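Local structure of extracellular ligand-binding receptor (Rhodopseudomonas palustris, 4DQD) at residues 288-293 and 329-334; 67-72 and 90-95; 142-147 and 173-178. The protein probably serves as the solute-binding receptor of a transport system, binding aromatic acids related to those derived from lignin, here 3-phenylpyruvic acid. All blocks are in the same frame, centred on the assembly; numbering follows the deposited sequence.

Contact 1 of 3, residues 288-293 and 329-334. With 3PY (3-hydroxypyruvic acid), chain E.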
ATOM      1  N   LEU A 288      -5.845   2.678  -5.719  1.00 14.27           N
ATOM      2  CA  LEU A 288      -6.162   3.666  -6.757  1.00 14.98           C
ATOM      3  C   LEU A 288      -7.536   4.269  -6.480  1.00 14.16           C
ATOM      4  O   LEU A 288      -7.725   5.479  -6.530  1.00 13.78           O
ATOM      5  CB  LEU A 288      -6.167   3.011  -8.140  1.00 13.25           C
ATOM      6  CG  LEU A 288      -6.618   3.898  -9.304  1.00 13.96           C
ATOM      7  CD1 LEU A 288      -5.852   5.229  -9.346  1.00 15.85           C
ATOM      8  CD2 LEU A 288      -6.507   3.163 -10.650  1.00 15.48           C
ATOM      9  N   TRP A 289      -8.497   3.399  -6.180  1.00 12.39           N
ATOM     10  CA  TRP A 289      -9.862   3.832  -5.904  1.00 11.61           C
ATOM     11  C   TRP A 289      -9.903   4.861  -4.769  1.00 13.49           C
ATOM     12  O   TRP A 289     -10.505   5.925  -4.924  1.00 14.78           O
ATOM     13  CB  TRP A 289     -10.723   2.604  -5.554  1.00 12.24           C
ATOM     14  CG  TRP A 289     -12.182   2.891  -5.361  1.00 13.49           C
ATOM     15  CD1 TRP A 289     -12.825   3.116  -4.174  1.00 14.96           C
ATOM     16  CD2 TRP A 289     -13.184   2.965  -6.382  1.00 15.58           C
ATOM     17  NE1 TRP A 289     -14.166   3.322  -4.397  1.00 14.35           N
ATOM     18  CE2 TRP A 289     -14.411   3.237  -5.744  1.00 16.31           C
ATOM     19  CE3 TRP A 289     -13.162   2.826  -7.776  1.00 16.25           C
ATOM     20  CZ2 TRP A 289     -15.610   3.373  -6.452  1.00 16.77           C
ATOM     21  CZ3 TRP A 289     -14.352   2.965  -8.478  1.00 18.87           C
ATOM     22  CH2 TRP A 289     -15.557   3.241  -7.815  1.00 21.41           C
ATOM     23  N   ASP A 290      -9.263   4.554  -3.636  1.00 14.43           N
ATOM     24  CA  ASP A 290      -9.315   5.449  -2.478  1.00 12.02           C
ATOM     25  C   ASP A 290      -8.574   6.758  -2.784  1.00 12.01           C
ATOM     26  O   ASP A 290      -8.957   7.827  -2.296  1.00 12.97           O
ATOM     27  CB  ASP A 290      -8.661   4.810  -1.240  1.00 12.46           C
ATOM     28  CG  ASP A 290      -9.563   3.829  -0.489  1.00 14.49           C
ATOM     29  OD1 ASP A 290     -10.793   3.738  -0.734  1.00 14.65           O
ATOM     30  OD2 ASP A 290      -9.005   3.152   0.401  1.00 14.25           O
ATOM     31  N   SER A 291      -7.504   6.674  -3.568  1.00 12.72           N
ATOM     32  CA  SER A 291      -6.795   7.892  -3.969  1.00 13.04           C
ATOM     33  C   SER A 291      -7.743   8.794  -4.752  1.00 13.62           C
ATOM     34  O   SER A 291      -7.763  10.011  -4.567  1.00 13.54           O
ATOM     35  CB  SER A 291      -5.565   7.560  -4.829  1.00 11.86           C
ATOM     36  OG  SER A 291      -4.580   6.873  -4.067  1.00 13.40           O
HETATM   37  N   MSE A 292      -8.524   8.185  -5.637  1.00 12.79           N
HETATM   38  CA  MSE A 292      -9.517   8.936  -6.392  1.00 14.71           C
HETATM   39  C   MSE A 292     -10.641   9.485  -5.529  1.00 16.95           C
HETATM   40  O   MSE A 292     -11.217  10.511  -5.855  1.00 15.32           O
HETATM   41  CB  MSE A 292     -10.045   8.118  -7.571  1.00 16.43           C
HETATM   42  CG  MSE A 292      -9.077   8.072  -8.747  1.00 15.73           C
HETATM   43 SE   MSE A 292      -8.585   9.844  -9.457  0.66 18.64          SE
HETATM   44  CE  MSE A 292     -10.385  10.535  -9.780  1.00 14.75           C
ATOM     45  N   THR A 293     -10.959   8.817  -4.422  1.00 15.31           N
ATOM     46  CA  THR A 293     -11.962   9.362  -3.520  1.00 14.22           C
ATOM     47  C   THR A 293     -11.496  10.719  -3.004  1.00 14.34           C
ATOM     48  O   THR A 293     -12.264  11.678  -2.991  1.00 14.24           O
ATOM     49  CB  THR A 293     -12.234   8.427  -2.347  1.00 12.30           C
ATOM     50  OG1 THR A 293     -12.746   7.186  -2.852  1.00 15.77           O
ATOM     51  CG2 THR A 293     -13.271   9.050  -1.416  1.00 13.86           C
ATOM     52  N   LEU A 329     -12.235   5.367   4.349  1.00 14.77           N
ATOM     53  CA  LEU A 329     -11.721   4.777   3.120  1.00 13.56           C
ATOM     54  C   LEU A 329     -11.593   3.273   3.322  1.00 13.65           C
ATOM     55  O   LEU A 329     -11.663   2.774   4.450  1.00 13.65           O
ATOM     56  CB  LEU A 329     -10.342   5.347   2.800  1.00 14.13           C
ATOM     57  CG  LEU A 329     -10.294   6.845   2.499  1.00 14.74           C
ATOM     58  CD1 LEU A 329      -8.839   7.281   2.328  1.00 15.14           C
ATOM     59  CD2 LEU A 329     -11.107   7.178   1.246  1.00 14.91           C
ATOM     60  N   ASN A 330     -11.398   2.542   2.230  1.00 13.85           N
ATOM     61  CA  ASN A 330     -11.111   1.119   2.358  1.00 13.25           C
ATOM     62  C   ASN A 330      -9.829   0.892   3.147  1.00 12.81           C
ATOM     63  O   ASN A 330      -9.664  -0.130   3.813  1.00 13.71           O
ATOM     64  CB  ASN A 330     -11.002   0.499   0.973  1.00 15.77           C
ATOM     65  CG  ASN A 330     -12.347   0.367   0.306  1.00 14.69           C
ATOM     66  OD1 ASN A 330     -13.052  -0.615   0.539  1.00 14.94           O
ATOM     67  ND2 ASN A 330     -12.727   1.359  -0.509  1.00 15.33           N
ATOM     68  N   ASN A 331      -8.931   1.869   3.076  1.00 12.67           N
ATOM     69  CA  ASN A 331      -7.671   1.801   3.796  1.00 12.34           C
ATOM     70  C   ASN A 331      -7.737   2.211   5.260  1.00 12.59           C
ATOM     71  O   ASN A 331      -6.762   2.030   5.990  1.00 15.84           O
ATOM     72  CB  ASN A 331      -6.623   2.653   3.082  1.00 11.29           C
ATOM     73  CG  ASN A 331      -5.913   1.894   1.985  1.00 14.17           C
ATOM     74  OD1 ASN A 331      -4.976   1.132   2.252  1.00 14.00           O
ATOM     75  ND2 ASN A 331      -6.338   2.104   0.739  1.00 13.38           N
ATOM     76  N   GLY A 332      -8.876   2.740   5.703  1.00 12.90           N
ATOM     77  CA  GLY A 332      -9.037   3.102   7.100  1.00 13.52           C
ATOM     78  C   GLY A 332      -9.717   4.449   7.306  1.00 13.89           C
ATOM     79  O   GLY A 332     -10.244   5.033   6.364  1.00 14.53           O
ATOM     80  N   LEU A 333      -9.689   4.942   8.543  1.00 15.33           N
ATOM     81  CA  LEU A 333     -10.324   6.219   8.868  1.00 15.06           C
ATOM     82  C   LEU A 333      -9.295   7.326   8.708  1.00 18.00           C
ATOM     83  O   LEU A 333      -8.328   7.389   9.467  1.00 16.51           O
ATOM     84  CB  LEU A 333     -10.862   6.197  10.296  1.00 16.73           C
ATOM     85  CG  LEU A 333     -11.499   7.501  10.771  1.00 20.24           C
ATOM     86  CD1 LEU A 333     -12.730   7.820   9.942  1.00 21.55           C
ATOM     87  CD2 LEU A 333     -11.861   7.360  12.242  1.00 26.00           C
ATOM     88  N   SER A 334      -9.516   8.180   7.714  1.00 14.56           N
ATOM     89  CA  SER A 334      -8.523   9.147   7.260  1.00 14.96           C
ATOM     90  C   SER A 334      -8.810  10.563   7.732  1.00 16.63           C
ATOM     91  O   SER A 334      -9.899  11.097   7.517  1.00 16.36           O
ATOM     92  CB  SER A 334      -8.463   9.137   5.732  1.00 15.79           C
ATOM     93  OG  SER A 334      -7.528  10.098   5.247  1.00 15.33           O
TER
HETATM   94  C1  3PY E 404     -14.051   6.944  -5.684  1.00 36.41           C
HETATM   95  O1  3PY E 404     -12.877   6.506  -5.573  1.00 48.59           O
HETATM   96  O2  3PY E 404     -14.720   7.283  -4.668  1.00 24.96           O
HETATM   97  C2  3PY E 404     -14.636   7.051  -7.045  1.00 33.34           C
HETATM   98  O3  3PY E 404     -15.814   7.348  -7.195  1.00 29.15           O
HETATM   99  C3  3PY E 404     -13.743   6.841  -8.209  1.00 29.53           C
HETATM  100  O4  3PY E 404     -13.230   8.085  -8.532  1.00 31.10           O
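D290, on helix 284-305, pushes its carboxylate into the type I turn from L329 to G332, the bend that joins strands 327-329 and 332-334 in a hairpin. D290 CB passes N331 ND2 at 4.1 Å. The first torsion sets CG opposite the residue's own carbonyl carbon (chi1 -81°), which carries the acid toward the turn and brings D290 CG to 3.7 Å from L329 CB. The two oxygens then divide the donors. D290 OD1 takes N330 ND2 at 3.1 Å, a nearly straight bond on its syn side, with carboxylate and amide planes only 19° apart; a weak bond from N330 N joins it. D290 OD2 is met by N331 N at 3.0 Å, close to its C-O axis. N331 ND2 reaches the same D290 OD2 at 2.9 Å from the anti side, its amide turned 70° from the carboxylate.

One turn further along, T293 sets CG2 against L329 CD2 at 3.9 Å, while its OG1 gives a 2.7 Å hydrogen bond to O2 of 3-hydroxypyruvic acid. That ligand lies over one face of the W289 indole, and R267 and E296 are also hydrogen-bonded to it. The helix therefore holds the hairpin on one side and the small acid on another. Buried and gripped by two side-chain amides and two backbone N-H groups, one of them weakly, the D290 carboxylate is probably ionised, and its bonds help to set the rotation of both asparagine amides, which H287 (for N331) and, weakly, V264 (for N330) also hold.

Contact 2 of 3, residues 67-72 and 90-95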
ATOM      1  N   VAL A  67      -0.857  16.781 -16.637  1.00 19.07           N
ATOM      2  CA  VAL A  67      -1.915  16.234 -15.794  1.00 17.71           C
ATOM      3  C   VAL A  67      -2.109  17.072 -14.539  1.00 17.49           C
ATOM      4  O   VAL A  67      -1.175  17.693 -14.039  1.00 18.81           O
ATOM      5  CB  VAL A  67      -1.673  14.755 -15.412  1.00 18.07           C
ATOM      6  CG1 VAL A  67      -1.669  13.893 -16.656  1.00 15.91           C
ATOM      7  CG2 VAL A  67      -0.371  14.600 -14.638  1.00 18.19           C
ATOM      8  N   ASP A  68      -3.337  17.090 -14.035  1.00 17.96           N
ATOM      9  CA  ASP A  68      -3.655  17.893 -12.858  1.00 15.66           C
ATOM     10  C   ASP A  68      -3.277  17.174 -11.572  1.00 16.81           C
ATOM     11  O   ASP A  68      -3.035  17.807 -10.553  1.00 16.05           O
ATOM     12  CB  ASP A  68      -5.145  18.194 -12.850  1.00 15.80           C
ATOM     13  CG  ASP A  68      -5.555  19.030 -14.032  1.00 17.71           C
ATOM     14  OD1 ASP A  68      -5.098  20.194 -14.109  1.00 19.50           O
ATOM     15  OD2 ASP A  68      -6.321  18.529 -14.887  1.00 20.13           O
ATOM     16  N   VAL A  69      -3.267  15.848 -11.631  1.00 14.79           N
ATOM     17  CA  VAL A  69      -2.885  15.015 -10.498  1.00 13.89           C
ATOM     18  C   VAL A  69      -2.098  13.840 -11.052  1.00 15.58           C
ATOM     19  O   VAL A  69      -2.443  13.314 -12.113  1.00 15.48           O
ATOM     20  CB  VAL A  69      -4.122  14.464  -9.767  1.00 13.29           C
ATOM     21  CG1 VAL A  69      -3.703  13.580  -8.582  1.00 14.14           C
ATOM     22  CG2 VAL A  69      -5.001  15.605  -9.274  1.00 15.55           C
ATOM     23  N   LEU A  70      -1.034  13.453 -10.348  1.00 13.88           N
ATOM     24  CA  LEU A  70      -0.299  12.228 -10.651  1.00 12.98           C
ATOM     25  C   LEU A  70      -0.569  11.184  -9.567  1.00 13.71           C
ATOM     26  O   LEU A  70      -0.633  11.522  -8.384  1.00 14.93           O
ATOM     27  CB  LEU A  70       1.203  12.524 -10.701  1.00 16.44           C
ATOM     28  CG  LEU A  70       2.146  11.369 -11.029  1.00 18.61           C
ATOM     29  CD1 LEU A  70       1.818  10.805 -12.408  1.00 23.30           C
ATOM     30  CD2 LEU A  70       3.582  11.863 -10.986  1.00 20.75           C
ATOM     31  N   ILE A  71      -0.725   9.926  -9.975  1.00 13.52           N
ATOM     32  CA  ILE A  71      -0.975   8.835  -9.042  1.00 12.88           C
ATOM     33  C   ILE A  71       0.045   7.726  -9.288  1.00 12.87           C
ATOM     34  O   ILE A  71       0.273   7.329 -10.434  1.00 14.37           O
ATOM     35  CB  ILE A  71      -2.416   8.275  -9.199  1.00 12.23           C
ATOM     36  CG1 ILE A  71      -3.451   9.383  -8.947  1.00 12.75           C
ATOM     37  CG2 ILE A  71      -2.646   7.097  -8.259  1.00 14.60           C
ATOM     38  CD1 ILE A  71      -4.915   8.898  -9.062  1.00 14.17           C
ATOM     39  N   GLY A  72       0.664   7.234  -8.222  1.00 15.44           N
ATOM     40  CA  GLY A  72       1.625   6.142  -8.350  1.00 14.31           C
ATOM     41  C   GLY A  72       2.831   6.313  -7.444  1.00 16.60           C
ATOM     42  O   GLY A  72       2.896   7.260  -6.663  1.00 13.33           O
ATOM     43  N   LYS A  90       4.873  21.147  -9.111  1.00 17.58           N
ATOM     44  CA  LYS A  90       3.740  21.660  -8.329  1.00 15.93           C
ATOM     45  C   LYS A  90       2.446  20.944  -8.715  1.00 17.38           C
ATOM     46  O   LYS A  90       1.423  21.564  -9.039  1.00 18.06           O
ATOM     47  CB  LYS A  90       3.607  23.183  -8.467  1.00 19.26           C
ATOM     48  CG  LYS A  90       4.915  23.939  -8.241  1.00 23.73           C
ATOM     49  CD  LYS A  90       5.491  23.697  -6.856  1.00 25.48           C
ATOM     50  CE  LYS A  90       6.935  24.204  -6.745  1.00 31.87           C
ATOM     51  NZ  LYS A  90       7.669  23.549  -5.616  1.00 31.46           N
ATOM     52  N   THR A  91       2.512  19.616  -8.662  1.00 17.28           N
ATOM     53  CA  THR A  91       1.393  18.758  -9.000  1.00 16.03           C
ATOM     54  C   THR A  91       1.209  17.767  -7.867  1.00 14.95           C
ATOM     55  O   THR A  91       2.165  17.128  -7.447  1.00 15.25           O
ATOM     56  CB  THR A  91       1.694  17.975 -10.293  1.00 15.09           C
ATOM     57  OG1 THR A  91       1.916  18.899 -11.370  1.00 16.49           O
ATOM     58  CG2 THR A  91       0.532  17.056 -10.655  1.00 17.78           C
ATOM     59  N   PRO A  92      -0.015  17.641  -7.346  1.00 15.25           N
ATOM     60  CA  PRO A  92      -0.203  16.653  -6.273  1.00 13.66           C
ATOM     61  C   PRO A  92       0.086  15.227  -6.751  1.00 15.61           C
ATOM     62  O   PRO A  92      -0.264  14.848  -7.874  1.00 16.05           O
ATOM     63  CB  PRO A  92      -1.678  16.810  -5.880  1.00 17.30           C
ATOM     64  CG  PRO A  92      -2.315  17.597  -6.993  1.00 19.00           C
ATOM     65  CD  PRO A  92      -1.247  18.367  -7.705  1.00 14.92           C
ATOM     66  N   LEU A  93       0.736  14.457  -5.889  1.00 13.72           N
ATOM     67  CA  LEU A  93       1.030  13.056  -6.140  1.00 12.05           C
ATOM     68  C   LEU A  93       0.292  12.198  -5.128  1.00 13.24           C
ATOM     69  O   LEU A  93       0.487  12.355  -3.924  1.00 14.69           O
ATOM     70  CB  LEU A  93       2.533  12.808  -5.970  1.00 12.60           C
ATOM     71  CG  LEU A  93       2.984  11.345  -6.047  1.00 14.51           C
ATOM     72  CD1 LEU A  93       2.720  10.765  -7.432  1.00 15.30           C
ATOM     73  CD2 LEU A  93       4.471  11.223  -5.675  1.00 17.20           C
HETATM   74  N   MSE A  94      -0.524  11.271  -5.616  1.00 12.75           N
HETATM   75  CA  MSE A  94      -1.177  10.294  -4.737  1.00 10.96           C
HETATM   76  C   MSE A  94      -0.401   9.011  -4.878  1.00 13.48           C
HETATM   77  O   MSE A  94      -0.551   8.310  -5.870  1.00 14.08           O
HETATM   78  CB  MSE A  94      -2.616  10.044  -5.208  1.00 12.58           C
HETATM   79  CG  MSE A  94      -3.401  11.296  -5.595  1.00 12.15           C
HETATM   80 SE   MSE A  94      -3.586  12.665  -4.195  0.75 16.64          SE
HETATM   81  CE  MSE A  94      -4.674  11.610  -2.981  1.00 17.10           C
ATOM     82  N   THR A  95       0.454   8.701  -3.912  1.00 11.48           N
ATOM     83  CA  THR A  95       1.237   7.483  -4.051  1.00 12.56           C
ATOM     84  C   THR A  95       0.394   6.302  -3.612  1.00 12.00           C
ATOM     85  O   THR A  95      -0.460   6.436  -2.741  1.00 13.87           O
ATOM     86  CB  THR A  95       2.567   7.531  -3.279  1.00 12.54           C
ATOM     87  OG1 THR A  95       3.313   6.335  -3.557  1.00 14.38           O
ATOM     88  CG2 THR A  95       2.343   7.639  -1.774  1.00 13.77           C
TER
HETATM   89  O   HOH W   1       1.225  18.954 -14.103  1.00 22.59           O
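The peptide groups of L70 and P92 meet through L70 N and P92 O, 2.9 Å apart, the N-H almost head-on to the carbonyl. This bond belongs to the parallel ladder of a beta-alpha-beta crossover, in which the chain leaves strand 69-71, passes through helix 76-88 and returns in the adjacent parallel strand 93-95. L70 O in turn accepts M94 N at 2.8 Å, in the carbonyl plane, whereas G72 N comes to M94 O tilted 30° from that plane. The puckered P92 ring brings CD to 3.4 Å from D68 O and CG to 4.0 Å from V69 CG2.

On one face of the sheet L70 and L93 lie side by side and point the same way, L70 CG resting 3.7 Å from L93 CD1, with helix 51-63 packed on L70. V69, I71 and M94 share the other face. M94 is a selenomethionine whose chain bends at chi2 and chi3; its CG lies 3.8 Å from V69 CG1 and 3.9 Å from I71 CG1, and helices 284-305 and 311-321 close over it.

Where the strands begin, a water donates to V67 O at 2.7 Å and also bonds T91 OG1, whose hydroxyl is hydrogen-bonded to A89 O as well. The neighbouring D68 O is buried without a polar partner, facing carbons: CG2 of T91 and CG and CD of P92.

Contact 3 of 3, residues 142-147 and 173-178. With PPY (3-phenylpyruvic acid), chain B.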
ATOM      1  N   ILE A 142      13.359 -11.730   7.902  1.00 16.17           N
ATOM      2  CA  ILE A 142      13.823 -11.581   6.523  1.00 15.19           C
ATOM      3  C   ILE A 142      12.933 -10.567   5.809  1.00 16.68           C
ATOM      4  O   ILE A 142      11.722 -10.547   5.998  1.00 16.19           O
ATOM      5  CB  ILE A 142      13.875 -12.929   5.764  1.00 16.22           C
ATOM      6  CG1 ILE A 142      14.363 -12.713   4.336  1.00 18.30           C
ATOM      7  CG2 ILE A 142      12.496 -13.610   5.747  1.00 17.32           C
ATOM      8  CD1 ILE A 142      14.600 -14.015   3.569  1.00 19.81           C
ATOM      9  N   GLY A 143      13.533  -9.684   5.016  1.00 14.49           N
ATOM     10  CA  GLY A 143      12.735  -8.703   4.304  1.00 12.58           C
ATOM     11  C   GLY A 143      13.425  -8.208   3.054  1.00 13.05           C
ATOM     12  O   GLY A 143      14.607  -8.483   2.845  1.00 15.78           O
ATOM     13  N   PHE A 144      12.699  -7.469   2.228  1.00 13.80           N
ATOM     14  CA  PHE A 144      13.293  -6.895   1.027  1.00 14.14           C
ATOM     15  C   PHE A 144      14.451  -5.976   1.390  1.00 17.28           C
ATOM     16  O   PHE A 144      14.390  -5.245   2.386  1.00 15.62           O
ATOM     17  CB  PHE A 144      12.267  -6.049   0.278  1.00 14.16           C
ATOM     18  CG  PHE A 144      11.223  -6.833  -0.491  1.00 15.60           C
ATOM     19  CD1 PHE A 144      11.455  -8.128  -0.934  1.00 15.46           C
ATOM     20  CD2 PHE A 144      10.002  -6.234  -0.796  1.00 14.67           C
ATOM     21  CE1 PHE A 144      10.480  -8.813  -1.665  1.00 12.98           C
ATOM     22  CE2 PHE A 144       9.020  -6.901  -1.522  1.00 13.54           C
ATOM     23  CZ  PHE A 144       9.253  -8.190  -1.960  1.00 14.15           C
ATOM     24  N   SER A 145      15.493  -5.987   0.557  1.00 16.10           N
ATOM     25  CA  SER A 145      16.628  -5.071   0.707  1.00 16.74           C
ATOM     26  C   SER A 145      16.330  -3.723   0.060  1.00 18.59           C
ATOM     27  O   SER A 145      17.033  -3.276  -0.857  1.00 20.80           O
ATOM     28  CB  SER A 145      17.896  -5.674   0.092  1.00 17.63           C
ATOM     29  OG  SER A 145      17.612  -6.193  -1.195  1.00 19.24           O
ATOM     30  N   ASP A 146      15.261  -3.090   0.529  1.00 16.18           N
ATOM     31  CA  ASP A 146      14.868  -1.784   0.039  1.00 15.16           C
ATOM     32  C   ASP A 146      14.138  -1.024   1.137  1.00 15.97           C
ATOM     33  O   ASP A 146      14.038  -1.502   2.280  1.00 16.98           O
ATOM     34  CB  ASP A 146      14.050  -1.875  -1.252  1.00 15.49           C
ATOM     35  CG  ASP A 146      12.701  -2.550  -1.062  1.00 19.58           C
ATOM     36  OD1 ASP A 146      12.145  -2.487   0.050  1.00 19.04           O
ATOM     37  OD2 ASP A 146      12.204  -3.146  -2.038  1.00 20.92           O
ATOM     38  N   ALA A 147      13.649   0.164   0.807  1.00 15.60           N
ATOM     39  CA  ALA A 147      13.045   1.027   1.818  1.00 15.91           C
ATOM     40  C   ALA A 147      11.768   0.448   2.414  1.00 16.01           C
ATOM     41  O   ALA A 147      11.410   0.777   3.544  1.00 15.40           O
ATOM     42  CB  ALA A 147      12.774   2.408   1.244  1.00 16.55           C
ATOM     43  N   TYR A 173      16.471 -10.005   1.059  1.00 15.40           N
ATOM     44  CA  TYR A 173      16.558 -10.490  -0.315  1.00 17.14           C
ATOM     45  C   TYR A 173      16.033  -9.457  -1.287  1.00 17.44           C
ATOM     46  O   TYR A 173      15.330  -8.534  -0.886  1.00 17.70           O
ATOM     47  CB  TYR A 173      15.838 -11.828  -0.496  1.00 18.36           C
ATOM     48  CG  TYR A 173      14.315 -11.835  -0.424  1.00 16.86           C
ATOM     49  CD1 TYR A 173      13.561 -12.249  -1.520  1.00 14.98           C
ATOM     50  CD2 TYR A 173      13.639 -11.504   0.750  1.00 16.99           C
ATOM     51  CE1 TYR A 173      12.172 -12.306  -1.462  1.00 13.95           C
ATOM     52  CE2 TYR A 173      12.241 -11.561   0.819  1.00 14.68           C
ATOM     53  CZ  TYR A 173      11.520 -11.965  -0.295  1.00 13.97           C
ATOM     54  OH  TYR A 173      10.140 -12.040  -0.238  1.00 15.47           O
ATOM     55  N   ALA A 174      16.388  -9.606  -2.559  1.00 16.80           N
ATOM     56  CA  ALA A 174      15.858  -8.734  -3.611  1.00 15.54           C
ATOM     57  C   ALA A 174      14.595  -9.362  -4.197  1.00 16.23           C
ATOM     58  O   ALA A 174      14.459 -10.591  -4.214  1.00 16.97           O
ATOM     59  CB  ALA A 174      16.906  -8.496  -4.686  1.00 17.16           C
ATOM     60  N   ARG A 175      13.671  -8.525  -4.667  1.00 16.22           N
ATOM     61  CA  ARG A 175      12.322  -8.997  -4.999  1.00 15.01           C
ATOM     62  C   ARG A 175      12.254 -10.160  -5.987  1.00 18.16           C
ATOM     63  O   ARG A 175      11.419 -11.047  -5.839  1.00 18.58           O
ATOM     64  CB  ARG A 175      11.427  -7.847  -5.471  1.00 16.67           C
ATOM     65  CG  ARG A 175      11.325  -6.725  -4.463  1.00 18.33           C
ATOM     66  CD  ARG A 175      10.201  -5.743  -4.798  1.00 19.04           C
ATOM     67  NE  ARG A 175      10.230  -4.638  -3.850  1.00 20.47           N
ATOM     68  CZ  ARG A 175       9.154  -4.061  -3.321  1.00 19.36           C
ATOM     69  NH1 ARG A 175       7.926  -4.465  -3.650  1.00 16.79           N
ATOM     70  NH2 ARG A 175       9.310  -3.081  -2.442  1.00 19.04           N
ATOM     71  N   SER A 176      13.121 -10.161  -6.996  1.00 19.64           N
ATOM     72  CA  SER A 176      13.048 -11.205  -8.014  1.00 18.91           C
ATOM     73  C   SER A 176      13.924 -12.426  -7.725  1.00 20.19           C
ATOM     74  O   SER A 176      13.957 -13.365  -8.519  1.00 19.65           O
ATOM     75  CB  SER A 176      13.371 -10.639  -9.401  1.00 20.78           C
ATOM     76  OG  SER A 176      12.392  -9.685  -9.801  1.00 20.62           O
ATOM     77  N   ASP A 177      14.607 -12.439  -6.581  1.00 17.72           N
ATOM     78  CA  ASP A 177      15.526 -13.541  -6.283  1.00 17.82           C
ATOM     79  C   ASP A 177      14.898 -14.929  -6.445  1.00 17.52           C
ATOM     80  O   ASP A 177      13.757 -15.163  -6.034  1.00 19.26           O
ATOM     81  CB  ASP A 177      16.106 -13.412  -4.871  1.00 17.17           C
ATOM     82  CG  ASP A 177      17.193 -12.355  -4.768  1.00 21.91           C
ATOM     83  OD1 ASP A 177      17.623 -11.803  -5.809  1.00 22.84           O
ATOM     84  OD2 ASP A 177      17.635 -12.100  -3.626  1.00 19.08           O
ATOM     85  N   ALA A 178      15.665 -15.857  -7.014  1.00 19.18           N
ATOM     86  CA  ALA A 178      15.203 -17.233  -7.200  1.00 21.31           C
ATOM     87  C   ALA A 178      15.184 -18.042  -5.903  1.00 21.88           C
ATOM     88  O   ALA A 178      14.389 -18.972  -5.760  1.00 21.92           O
ATOM     89  CB  ALA A 178      16.072 -17.949  -8.236  1.00 24.44           C
TER
HETATM   90  C1  PPY B 401       6.442  -2.031  -1.650  1.00 26.34           C
HETATM   91  O1  PPY B 401       6.482  -3.248  -1.982  1.00 31.14           O
HETATM   92  O2  PPY B 401       7.373  -1.242  -1.812  1.00 20.38           O
HETATM   93  C2  PPY B 401       5.246  -1.520  -0.995  1.00 22.19           C
HETATM   94  O3  PPY B 401       5.171  -0.309  -0.762  1.00 16.85           O
HETATM   95  C3  PPY B 401       4.294  -2.614  -0.687  1.00 23.67           C
HETATM   96  C1' PPY B 401       2.907  -2.223  -0.359  1.00 19.33           C
HETATM   97  C2' PPY B 401       2.267  -2.812   0.700  1.00 15.95           C
HETATM   98  C3' PPY B 401       0.867  -2.437   1.038  1.00 20.34           C
HETATM   99  C4' PPY B 401       0.204  -1.512   0.275  1.00 16.41           C
HETATM  100  C5' PPY B 401       0.908  -0.896  -0.885  1.00 17.81           C
HETATM  101  C6' PPY B 401       2.190  -1.229  -1.194  1.00 18.13           C
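R175 lies across one face of the F144 ring. The arginine chain, extended from CG to NE, crosses the phenyl group at about a right angle: R175 CG stands 3.5 Å from the centroid of the F144 ring, almost on the normal, in a CH-pi contact. Further out the guanidinium leans over the rim of the same ring, the planes 30° apart, with R175 CZ 3.4 Å from F144 CE2.

D146 comes to the edge of the guanidinium, its carboxylate turned 39° from that group. A single oxygen takes both nitrogens of this side-on grip: R175 NH2 reaches D146 OD2 at 2.9 Å and R175 NE reaches D146 OD2 at 3.1 Å, forming a salt bridge. D146 is also the N-cap of helix 147-163, where its OD1 accepts from G149 N. Phenyl face and carboxylate together fix the rotation of the guanidinium, which presents its NH1/NH2 edge to the carboxylate of 3-phenylpyruvic acid, NH2 being shared with D146. There R175 NH2 bonds ligand O2 at 2.7 Å, and R175 NH1 makes a short 2.5 Å bond to ligand O1; T76 N and A98 N hold the ligand too.

Strands 138-144 and 166-173 run parallel at one side of a four-stranded sheet. The loops leaving their C-terminal ends bring R175 to the ligand and D146 to R175, consistent with a periplasmic binding protein fold. G143 O accepts Y173 N, and Y173 O accepts S145 N.

The tyrosine ring stands obliquely to F144, planes 54° apart, with Y173 CZ 3.6 Å from F144 CE1. I142 crosses it at about a right angle, laying CG1 and CD1 near Y173 CD2. Y173 OH is hydrogen-bonded to S199 OG and P203 O.

Overall arrangement
Along the chain contact 2 comes first, then contact 3, and contact 1 last. Contacts 1 and 2 are neighbours, their centres about 15 Å apart: helix 284-305, which carries 288-293, packs on the six-stranded mixed sheet holding 67-72 and 90-95, and I71 CD1 lies 3.8 Å from both L288 CD1 and M292 SE. Contact 3 belongs to the separate four-stranded parallel sheet, its centre about 28 Å from each of the others. The chain thus has two sheet-based halves, with 3-phenylpyruvic acid held between them: R175 reaches it from contact 3, T76 and A98 from the half containing contact 2. The 3-hydroxypyruvic acid occupies a separate site at contact 1.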